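Local coordinates for protein fucose-binding lectin (Kordia periserrulae, PDB 6HTN) that binds methyl alpha-L-fucopyranoside, and probably other fucosides, in pockets between the blades of a beta-propeller, at residues Arg16-Gln21 against Ile64-Tyr69; Tyr119-Asn122 against Val126-Glu129. All blocks are in the same frame, centred on the assembly; numbering follows the deposited sequence.

Contact 1: Arg16-Gln21 against Ile64-Tyr69; sequences RIYSLQ and IHIRVY. With MFU (methyl alpha-L-fucopyranoside), chain G; MFU (methyl alpha-L-fucopyranoside), chain H.
The phenol ring of Tyr-18 meets Val-68 with its face: methyl CG2 sits over the middle of the ring, 3.7 Å from its centroid and only 10° off the normal, a clear CH-pi contact. In Val-68, CG2 lies beside the backbone N, anti to the carbonyl carbon, and it is this methyl that covers the ring. The far end of the tyrosine continues along the neighbouring strand to Ile-66, where OH of Tyr-18 lies 3.5 Å from CG2 of Ile-66 and 3.6 Å from its CD1. That hydroxyl finds its polar partner elsewhere, in the carboxylate of Glu-29 in its own sheet. Trp-87 also touches Tyr-18, Ile-66 and Val-68.

One step toward the sugar, Arg-16 crosses Ile-66 at about a right angle, its CG lying 4.1 Å from CD1 of Ile-66. The arginine chain bends about its CB-CG bond (chi2 -72°) and carries the guanidinium to the fucoside edge-on. NE donates to O4 of the sugar at 2.9 Å and NH2 to its ring oxygen O5 at 2.8 Å, while Asp-33 forms a salt bridge with NH2. CD1 of Ile-66 reaches the same O4 at 3.8 Å, so an apolar wall from one strand faces a polar grip from the other. Arg-67 points away from this interface and repeats the grip on the next fucoside, its NH1 held by the carbonyl O of Ile-66 at 2.9 Å.

No hydrogen bond joins the two strands, which run within 21° of parallel and belong to separate four-stranded antiparallel sheets. Such face-to-face packing of successive blades, with a fucoside site in the groove between them, is characteristic of fucose-binding beta-propeller lectins of the fungal type.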
ATOM      1  N   ARG A  16      -7.864 -18.855  12.768  1.00 19.98           N
ATOM      2  CA  ARG A  16      -7.195 -17.723  13.431  1.00 17.27           C
ATOM      3  C   ARG A  16      -6.928 -16.671  12.351  1.00 19.09           C
ATOM      4  O   ARG A  16      -6.179 -16.995  11.388  1.00 19.16           O
ATOM      5  CB  ARG A  16      -5.952 -18.082  14.207  1.00 18.70           C
ATOM      6  CG  ARG A  16      -6.194 -19.085  15.330  1.00 18.58           C
ATOM      7  CD  ARG A  16      -6.951 -18.406  16.489  1.00 19.78           C
ATOM      8  NE  ARG A  16      -7.123 -19.360  17.622  1.00 19.56           N
ATOM      9  CZ  ARG A  16      -8.115 -20.218  17.770  1.00 19.60           C
ATOM     10  NH1 ARG A  16      -9.040 -20.388  16.880  1.00 19.45           N
ATOM     11  NH2 ARG A  16      -8.144 -20.955  18.860  1.00 21.19           N
ATOM     12  N   ILE A  17      -7.495 -15.489  12.491  1.00 16.99           N
ATOM     13  CA  ILE A  17      -7.431 -14.414  11.464  1.00 16.84           C
ATOM     14  C   ILE A  17      -6.721 -13.227  12.090  1.00 17.20           C
ATOM     15  O   ILE A  17      -7.216 -12.688  13.117  1.00 18.21           O
ATOM     16  CB  ILE A  17      -8.822 -14.075  10.934  1.00 16.80           C
ATOM     17  CG1 ILE A  17      -9.648 -15.286  10.533  1.00 19.51           C
ATOM     18  CG2 ILE A  17      -8.729 -13.032   9.834  1.00 16.41           C
ATOM     19  CD1 ILE A  17      -8.986 -16.173   9.451  1.00 18.66           C
ATOM     20  N   TYR A  18      -5.643 -12.754  11.498  1.00 16.78           N
ATOM     21  CA  TYR A  18      -4.777 -11.696  12.027  1.00 15.97           C
ATOM     22  C   TYR A  18      -4.870 -10.454  11.148  1.00 16.96           C
ATOM     23  O   TYR A  18      -4.763 -10.561   9.906  1.00 18.38           O
ATOM     24  CB  TYR A  18      -3.324 -12.183  12.120  1.00 16.59           C
ATOM     25  CG  TYR A  18      -3.177 -13.394  13.018  1.00 17.46           C
ATOM     26  CD1 TYR A  18      -3.066 -13.249  14.404  1.00 16.34           C
ATOM     27  CD2 TYR A  18      -3.276 -14.666  12.499  1.00 16.84           C
ATOM     28  CE1 TYR A  18      -3.026 -14.370  15.229  1.00 17.47           C
ATOM     29  CE2 TYR A  18      -3.225 -15.777  13.303  1.00 17.82           C
ATOM     30  CZ  TYR A  18      -3.105 -15.633  14.674  1.00 19.57           C
ATOM     31  OH  TYR A  18      -3.173 -16.761  15.486  1.00 19.12           O
ATOM     32  N   SER A  19      -5.019  -9.309  11.781  1.00 15.66           N
ATOM     33  CA  SER A  19      -5.114  -8.025  11.050  1.00 15.81           C
ATOM     34  C   SER A  19      -4.591  -6.878  11.895  1.00 17.73           C
ATOM     35  O   SER A  19      -4.463  -6.996  13.105  1.00 17.59           O
ATOM     36  CB  SER A  19      -6.492  -7.781  10.559  1.00 16.11           C
ATOM     37  OG  SER A  19      -7.427  -7.627  11.666  1.00 18.02           O
ATOM     38  N   LEU A  20      -4.233  -5.774  11.246  1.00 16.79           N
ATOM     39  CA  LEU A  20      -3.676  -4.570  11.900  1.00 17.85           C
ATOM     40  C   LEU A  20      -4.831  -3.618  12.104  1.00 16.71           C
ATOM     41  O   LEU A  20      -5.481  -3.182  11.118  1.00 18.39           O
ATOM     42  CB  LEU A  20      -2.587  -3.949  11.029  1.00 17.45           C
ATOM     43  CG  LEU A  20      -2.001  -2.666  11.596  1.00 18.37           C
ATOM     44  CD1 LEU A  20      -1.322  -2.905  12.923  1.00 18.47           C
ATOM     45  CD2 LEU A  20      -1.047  -2.082  10.582  1.00 18.42           C
ATOM     46  N   GLN A  21      -5.130  -3.257  13.348  1.00 17.22           N
ATOM     47  CA  GLN A  21      -6.280  -2.355  13.621  1.00 17.83           C
ATOM     48  C   GLN A  21      -5.966  -0.901  13.227  1.00 17.01           C
ATOM     49  O   GLN A  21      -4.993  -0.343  13.659  1.00 19.70           O
ATOM     50  CB  GLN A  21      -6.669  -2.436  15.091  1.00 17.88           C
ATOM     51  CG  GLN A  21      -7.128  -3.828  15.487  1.00 18.40           C
ATOM     52  CD  GLN A  21      -7.269  -3.981  16.988  1.00 20.22           C
ATOM     53  OE1 GLN A  21      -8.342  -3.616  17.532  1.00 24.98           O
ATOM     54  NE2 GLN A  21      -6.236  -4.427  17.677  1.00 18.45           N
ATOM     55  N   ILE A  64      -1.463 -27.081  19.055  1.00 21.29           N
ATOM     56  CA  ILE A  64      -1.254 -26.118  17.925  1.00 20.52           C
ATOM     57  C   ILE A  64      -0.091 -25.221  18.252  1.00 22.20           C
ATOM     58  O   ILE A  64       0.075 -24.714  19.400  1.00 22.56           O
ATOM     59  CB  ILE A  64      -2.546 -25.375  17.600  1.00 20.49           C
ATOM     60  CG1 ILE A  64      -2.442 -24.604  16.281  1.00 20.98           C
ATOM     61  CG2 ILE A  64      -2.917 -24.416  18.718  1.00 21.99           C
ATOM     62  CD1 ILE A  64      -2.324 -25.505  15.069  1.00 22.00           C
ATOM     63  N   HIS A  65       0.717 -24.908  17.229  1.00 20.45           N
ATOM     64  CA  HIS A  65       1.787 -23.908  17.292  1.00 19.50           C
ATOM     65  C   HIS A  65       1.477 -22.895  16.188  1.00 22.07           C
ATOM     66  O   HIS A  65       1.090 -23.341  15.079  1.00 19.20           O
ATOM     67  CB  HIS A  65       3.164 -24.517  17.025  1.00 21.90           C
ATOM     68  CG  HIS A  65       3.503 -25.570  18.029  1.00 21.08           C
ATOM     69  ND1 HIS A  65       4.413 -25.304  19.027  1.00 24.44           N
ATOM     70  CD2 HIS A  65       3.065 -26.842  18.169  1.00 25.55           C
ATOM     71  CE1 HIS A  65       4.505 -26.424  19.798  1.00 26.48           C
ATOM     72  NE2 HIS A  65       3.671 -27.348  19.313  1.00 26.93           N
ATOM     73  N   ILE A  66       1.591 -21.614  16.504  1.00 19.74           N
ATOM     74  CA  ILE A  66       1.253 -20.566  15.509  1.00 19.29           C
ATOM     75  C   ILE A  66       2.429 -19.612  15.427  1.00 19.32           C
ATOM     76  O   ILE A  66       3.069 -19.277  16.420  1.00 18.60           O
ATOM     77  CB  ILE A  66      -0.037 -19.817  15.897  1.00 16.98           C
ATOM     78  CG1 ILE A  66      -1.205 -20.749  16.157  1.00 17.50           C
ATOM     79  CG2 ILE A  66      -0.369 -18.766  14.847  1.00 18.46           C
ATOM     80  CD1 ILE A  66      -2.444 -20.082  16.739  1.00 20.24           C
ATOM     81  N   ARG A  67       2.733 -19.158  14.202  1.00 16.95           N
ATOM     82  CA  ARG A  67       3.735 -18.123  13.989  1.00 18.46           C
ATOM     83  C   ARG A  67       3.119 -17.048  13.095  1.00 18.85           C
ATOM     84  O   ARG A  67       2.524 -17.373  12.067  1.00 17.40           O
ATOM     85  CB  ARG A  67       4.994 -18.716  13.342  1.00 17.06           C
ATOM     86  CG  ARG A  67       5.717 -19.758  14.185  1.00 18.22           C
ATOM     87  CD  ARG A  67       6.363 -19.143  15.389  1.00 21.38           C
ATOM     88  NE  ARG A  67       7.124 -20.125  16.199  1.00 20.11           N
ATOM     89  CZ  ARG A  67       6.588 -20.891  17.131  1.00 20.54           C
ATOM     90  NH1 ARG A  67       5.291 -20.876  17.410  1.00 20.27           N
ATOM     91  NH2 ARG A  67       7.398 -21.713  17.790  1.00 20.48           N
ATOM     92  N   VAL A  68       3.262 -15.805  13.525  1.00 18.83           N
ATOM     93  CA  VAL A  68       2.686 -14.625  12.841  1.00 18.77           C
ATOM     94  C   VAL A  68       3.840 -13.677  12.555  1.00 15.67           C
ATOM     95  O   VAL A  68       4.691 -13.448  13.419  1.00 16.82           O
ATOM     96  CB  VAL A  68       1.627 -13.961  13.773  1.00 20.58           C
ATOM     97  CG1 VAL A  68       1.069 -12.717  13.222  1.00 24.72           C
ATOM     98  CG2 VAL A  68       0.519 -14.912  14.083  1.00 21.27           C
ATOM     99  N   TYR A  69       3.869 -13.125  11.348  1.00 18.21           N
ATOM    100  CA  TYR A  69       4.956 -12.272  10.834  1.00 17.58           C
ATOM    101  C   TYR A  69       4.395 -10.954  10.306  1.00 16.60           C
ATOM    102  O   TYR A  69       3.479 -10.962   9.477  1.00 18.11           O
ATOM    103  CB  TYR A  69       5.730 -13.020   9.724  1.00 14.56           C
ATOM    104  CG  TYR A  69       6.328 -14.332  10.173  1.00 13.99           C
ATOM    105  CD1 TYR A  69       7.556 -14.354  10.814  1.00 16.25           C
ATOM    106  CD2 TYR A  69       5.602 -15.507  10.067  1.00 16.68           C
ATOM    107  CE1 TYR A  69       8.076 -15.554  11.293  1.00 18.17           C
ATOM    108  CE2 TYR A  69       6.095 -16.699  10.557  1.00 15.96           C
ATOM    109  CZ  TYR A  69       7.326 -16.719  11.189  1.00 18.45           C
ATOM    110  OH  TYR A  69       7.794 -17.891  11.736  1.00 18.31           O
TER
HETATM  111  C1  MFU G 201      -6.847 -19.201  21.870  1.00 20.90           C
HETATM  112  C2  MFU G 201      -6.242 -17.833  21.547  1.00 21.14           C
HETATM  113  C3  MFU G 201      -4.751 -17.775  21.519  1.00 19.33           C
HETATM  114  C4  MFU G 201      -4.258 -18.762  20.473  1.00 18.28           C
HETATM  115  C5  MFU G 201      -4.883 -20.089  20.937  1.00 19.37           C
HETATM  116  C6  MFU G 201      -4.542 -21.204  19.898  1.00 20.44           C
HETATM  117  O1  MFU G 201      -6.297 -19.425  23.121  1.00 24.11           O
HETATM  118  O2  MFU G 201      -6.618 -16.900  22.626  1.00 22.15           O
HETATM  119  O3  MFU G 201      -4.203 -16.480  21.178  1.00 21.20           O
HETATM  120  O4  MFU G 201      -4.827 -18.489  19.170  1.00 19.67           O
HETATM  121  O5  MFU G 201      -6.313 -20.095  20.847  1.00 21.60           O
HETATM  122  CM  MFU G 201      -6.789 -20.686  23.652  1.00 25.24           C
HETATM  123  C1  MFU H 202      11.042 -20.490  18.158  1.00 21.88           C
HETATM  124  C2  MFU H 202      11.273 -19.156  17.451  1.00 19.05           C
HETATM  125  C3  MFU H 202      11.917 -19.443  16.097  1.00 21.24           C
HETATM  126  C4  MFU H 202      11.010 -20.321  15.296  1.00 19.71           C
HETATM  127  C5  MFU H 202      10.819 -21.650  16.077  1.00 20.36           C
HETATM  128  C6  MFU H 202       9.900 -22.589  15.333  1.00 18.88           C
HETATM  129  O1  MFU H 202      12.356 -21.003  18.439  1.00 25.44           O
HETATM  130  O2  MFU H 202      12.129 -18.372  18.287  1.00 22.62           O
HETATM  131  O3  MFU H 202      12.209 -18.196  15.458  1.00 22.00           O
HETATM  132  O4  MFU H 202       9.713 -19.770  15.104  1.00 20.81           O
HETATM  133  O5  MFU H 202      10.191 -21.309  17.377  1.00 21.28           O
HETATM  134  CM  MFU H 202      12.180 -22.299  19.040  1.00 30.02           C

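Contact 2: Tyr119-Asn122 against Val126-Glu129; sequences YAYN and VQKE. With MFU (methyl alpha-L-fucopyranoside), chain I.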
ATOM      1  N   TYR A 119       8.594 -14.834   3.492  1.00 16.26           N
ATOM      2  CA  TYR A 119       8.959 -14.089   2.268  1.00 17.06           C
ATOM      3  C   TYR A 119       8.526 -12.636   2.446  1.00 17.82           C
ATOM      4  O   TYR A 119       7.388 -12.382   2.847  1.00 16.93           O
ATOM      5  CB  TYR A 119       8.252 -14.685   1.052  1.00 18.58           C
ATOM      6  CG  TYR A 119       8.597 -16.134   0.848  1.00 15.86           C
ATOM      7  CD1 TYR A 119       7.931 -17.121   1.554  1.00 17.02           C
ATOM      8  CD2 TYR A 119       9.623 -16.536  -0.032  1.00 17.98           C
ATOM      9  CE1 TYR A 119       8.268 -18.457   1.432  1.00 17.18           C
ATOM     10  CE2 TYR A 119       9.943 -17.857  -0.168  1.00 17.51           C
ATOM     11  CZ  TYR A 119       9.279 -18.807   0.564  1.00 16.17           C
ATOM     12  OH  TYR A 119       9.617 -20.141   0.519  1.00 16.46           O
ATOM     13  N   ALA A 120       9.435 -11.723   2.131  1.00 17.64           N
ATOM     14  CA  ALA A 120       9.092 -10.292   2.144  1.00 17.57           C
ATOM     15  C   ALA A 120      10.099  -9.534   1.318  1.00 17.66           C
ATOM     16  O   ALA A 120      11.304  -9.862   1.294  1.00 17.06           O
ATOM     17  CB  ALA A 120       9.102  -9.751   3.565  1.00 19.41           C
ATOM     18  N   TYR A 121       9.658  -8.416   0.726  1.00 16.58           N
ATOM     19  CA  TYR A 121      10.622  -7.476   0.148  1.00 15.91           C
ATOM     20  C   TYR A 121      11.490  -6.876   1.249  1.00 17.59           C
ATOM     21  O   TYR A 121      10.983  -6.606   2.338  1.00 20.26           O
ATOM     22  CB  TYR A 121       9.893  -6.383  -0.614  1.00 17.20           C
ATOM     23  CG  TYR A 121       9.456  -6.764  -2.011  1.00 18.25           C
ATOM     24  CD1 TYR A 121      10.323  -6.598  -3.081  1.00 20.55           C
ATOM     25  CD2 TYR A 121       8.203  -7.270  -2.261  1.00 22.11           C
ATOM     26  CE1 TYR A 121       9.926  -6.861  -4.374  1.00 23.53           C
ATOM     27  CE2 TYR A 121       7.778  -7.513  -3.561  1.00 23.26           C
ATOM     28  CZ  TYR A 121       8.659  -7.329  -4.616  1.00 22.73           C
ATOM     29  OH  TYR A 121       8.255  -7.613  -5.897  1.00 28.80           O
ATOM     30  N   ASN A 122      12.723  -6.544   0.908  1.00 15.92           N
ATOM     31  CA  ASN A 122      13.609  -5.817   1.841  1.00 16.73           C
ATOM     32  C   ASN A 122      13.780  -4.370   1.364  1.00 17.03           C
ATOM     33  O   ASN A 122      13.062  -3.898   0.444  1.00 18.19           O
ATOM     34  CB  ASN A 122      14.911  -6.578   2.067  1.00 17.64           C
ATOM     35  CG  ASN A 122      15.872  -6.513   0.908  1.00 19.98           C
ATOM     36  OD1 ASN A 122      15.605  -5.826  -0.104  1.00 18.05           O
ATOM     37  ND2 ASN A 122      17.022  -7.199   1.065  1.00 19.89           N
ATOM     38  N   VAL A 126      14.212  -6.134  -2.992  1.00 16.58           N
ATOM     39  CA  VAL A 126      14.492  -7.522  -3.351  1.00 16.90           C
ATOM     40  C   VAL A 126      13.575  -8.408  -2.525  1.00 18.03           C
ATOM     41  O   VAL A 126      13.524  -8.259  -1.289  1.00 18.13           O
ATOM     42  CB  VAL A 126      15.953  -7.895  -3.135  1.00 20.38           C
ATOM     43  CG1 VAL A 126      16.216  -9.333  -3.546  1.00 20.56           C
ATOM     44  CG2 VAL A 126      16.879  -6.957  -3.923  1.00 21.25           C
ATOM     45  N   GLN A 127      12.905  -9.335  -3.223  1.00 18.08           N
ATOM     46  CA  GLN A 127      12.095 -10.334  -2.500  1.00 19.31           C
ATOM     47  C   GLN A 127      13.053 -11.327  -1.834  1.00 19.04           C
ATOM     48  O   GLN A 127      13.891 -11.954  -2.583  1.00 21.44           O
ATOM     49  CB  GLN A 127      11.223 -11.126  -3.460  1.00 19.19           C
ATOM     50  CG  GLN A 127      10.197 -10.353  -4.250  1.00 21.37           C
ATOM     51  CD  GLN A 127       9.254 -11.270  -5.008  1.00 27.42           C
ATOM     52  OE1 GLN A 127       9.353 -12.490  -4.913  1.00 25.54           O
ATOM     53  NE2 GLN A 127       8.319 -10.708  -5.768  1.00 22.84           N
ATOM     54  N   LYS A 128      12.973 -11.485  -0.540  1.00 17.48           N
ATOM     55  CA  LYS A 128      13.852 -12.371   0.209  1.00 17.97           C
ATOM     56  C   LYS A 128      13.048 -13.492   0.835  1.00 17.44           C
ATOM     57  O   LYS A 128      11.890 -13.282   1.248  1.00 18.33           O
ATOM     58  CB  LYS A 128      14.585 -11.603   1.313  1.00 19.26           C
ATOM     59  CG  LYS A 128      15.562 -10.566   0.827  1.00 21.00           C
ATOM     60  CD  LYS A 128      16.702 -11.209   0.044  1.00 28.29           C
ATOM     61  CE  LYS A 128      17.933 -10.343  -0.052  1.00 40.32           C
ATOM     62  NZ  LYS A 128      19.042 -11.076  -0.726  1.00 38.95           N
ATOM     63  N   GLU A 129      13.710 -14.636   1.007  1.00 16.22           N
ATOM     64  CA  GLU A 129      13.182 -15.799   1.748  1.00 15.84           C
ATOM     65  C   GLU A 129      14.045 -15.990   2.982  1.00 17.38           C
ATOM     66  O   GLU A 129      15.279 -16.053   2.850  1.00 19.07           O
ATOM     67  CB  GLU A 129      13.256 -17.031   0.874  1.00 16.58           C
ATOM     68  CG  GLU A 129      12.864 -18.341   1.531  1.00 16.08           C
ATOM     69  CD  GLU A 129      13.177 -19.564   0.673  1.00 16.77           C
ATOM     70  OE1 GLU A 129      14.358 -19.641   0.244  1.00 17.85           O
ATOM     71  OE2 GLU A 129      12.276 -20.412   0.454  1.00 18.10           O
TER
HETATM   72  C1  MFU I 203      16.202 -24.238   1.450  1.00 19.34           C
HETATM   73  C2  MFU I 203      16.061 -22.906   0.730  1.00 18.82           C
HETATM   74  C3  MFU I 203      15.207 -23.055  -0.509  1.00 16.86           C
HETATM   75  C4  MFU I 203      13.920 -23.703  -0.266  1.00 17.42           C
HETATM   76  C5  MFU I 203      14.194 -25.033   0.427  1.00 17.50           C
HETATM   77  C6  MFU I 203      12.985 -25.809   0.756  1.00 20.63           C
HETATM   78  O1  MFU I 203      16.983 -24.939   0.485  1.00 22.85           O
HETATM   79  O2  MFU I 203      17.337 -22.320   0.492  1.00 20.80           O
HETATM   80  O3  MFU I 203      15.082 -21.740  -1.125  1.00 17.86           O
HETATM   81  O4  MFU I 203      13.128 -22.937   0.728  1.00 17.95           O
HETATM   82  O5  MFU I 203      15.010 -24.874   1.589  1.00 18.82           O
HETATM   83  CM  MFU I 203      17.412 -26.192   0.972  1.00 27.62           C
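Side by side and pointing the same way, Tyr-119 and Glu-129 bring their polar ends together beside the fucoside. OH of Tyr-119 donates a weak hydrogen bond to OE2 of Glu-129 at 2.7 Å, while CG of Glu-129 rests 3.4 Å from CE2 of the ring. With CG anti to the backbone N (chi1 175°) and the chain extended beyond it, the carboxylate of Glu-129 reaches the fucoside, where OE1 accepts from O3 at 2.6 Å and OE2 from O4 at 2.7 Å. Arg-117 and Ala-141 of the same chain, and Trp-37 of the second subunit, also hydrogen-bond the sugar.

Behind this first shell stands the antiparallel ladder. Ala-120 and Lys-128 form its hydrogen-bonded pair, N of Ala-120 reaching O of Lys-128 at 3.0 Å, and the flanking non-hydrogen-bonded pairs put Tyr-119, Glu-129, Tyr-121 and Gln-127 on one face. There, CG of Gln-127 lies over the face of the Tyr-121 ring, toward its rim, and NE2 of Gln-127 donates almost straight (176°) to OH of Tyr-121 at 3.1 Å. The amide stands nearly upright to that ring; its OE1 pairs with the hydroxyl of Tyr-142.

At the turn, OD1 of Asn-122 receives N of Val-126 at 3.2 Å and also N of Asp-124, the latter an Asx turn, while Asn-122 N bonds O of Val-126.

With Tyr-142 N also donating to OE1, the carboxylate of Glu-129 accepts from four donors, the one from Tyr-119 weak, which would probably stabilise its ionised form and limit its rotation.

From the N terminus, contact 1 comes first. Its 16-21 segment lies on the second strand of the first sheet, and its partner 64-69 on the second strand of the next, so it closes a long loop holding strands 27-32 and 37-39 of the first blade and 53-58 of the second. Contact 2 follows in series, neither nested nor crossed, and closes only the short turn of the hairpin 114-121/127-132 in the third sheet. The centres of contacts 1 and 2 lie about 19 Å apart, without touching. One contact joins blades; the other pairs two neighbouring strands within a single blade. Both reach the second subunit, consistent with a propeller ring completed by two chains.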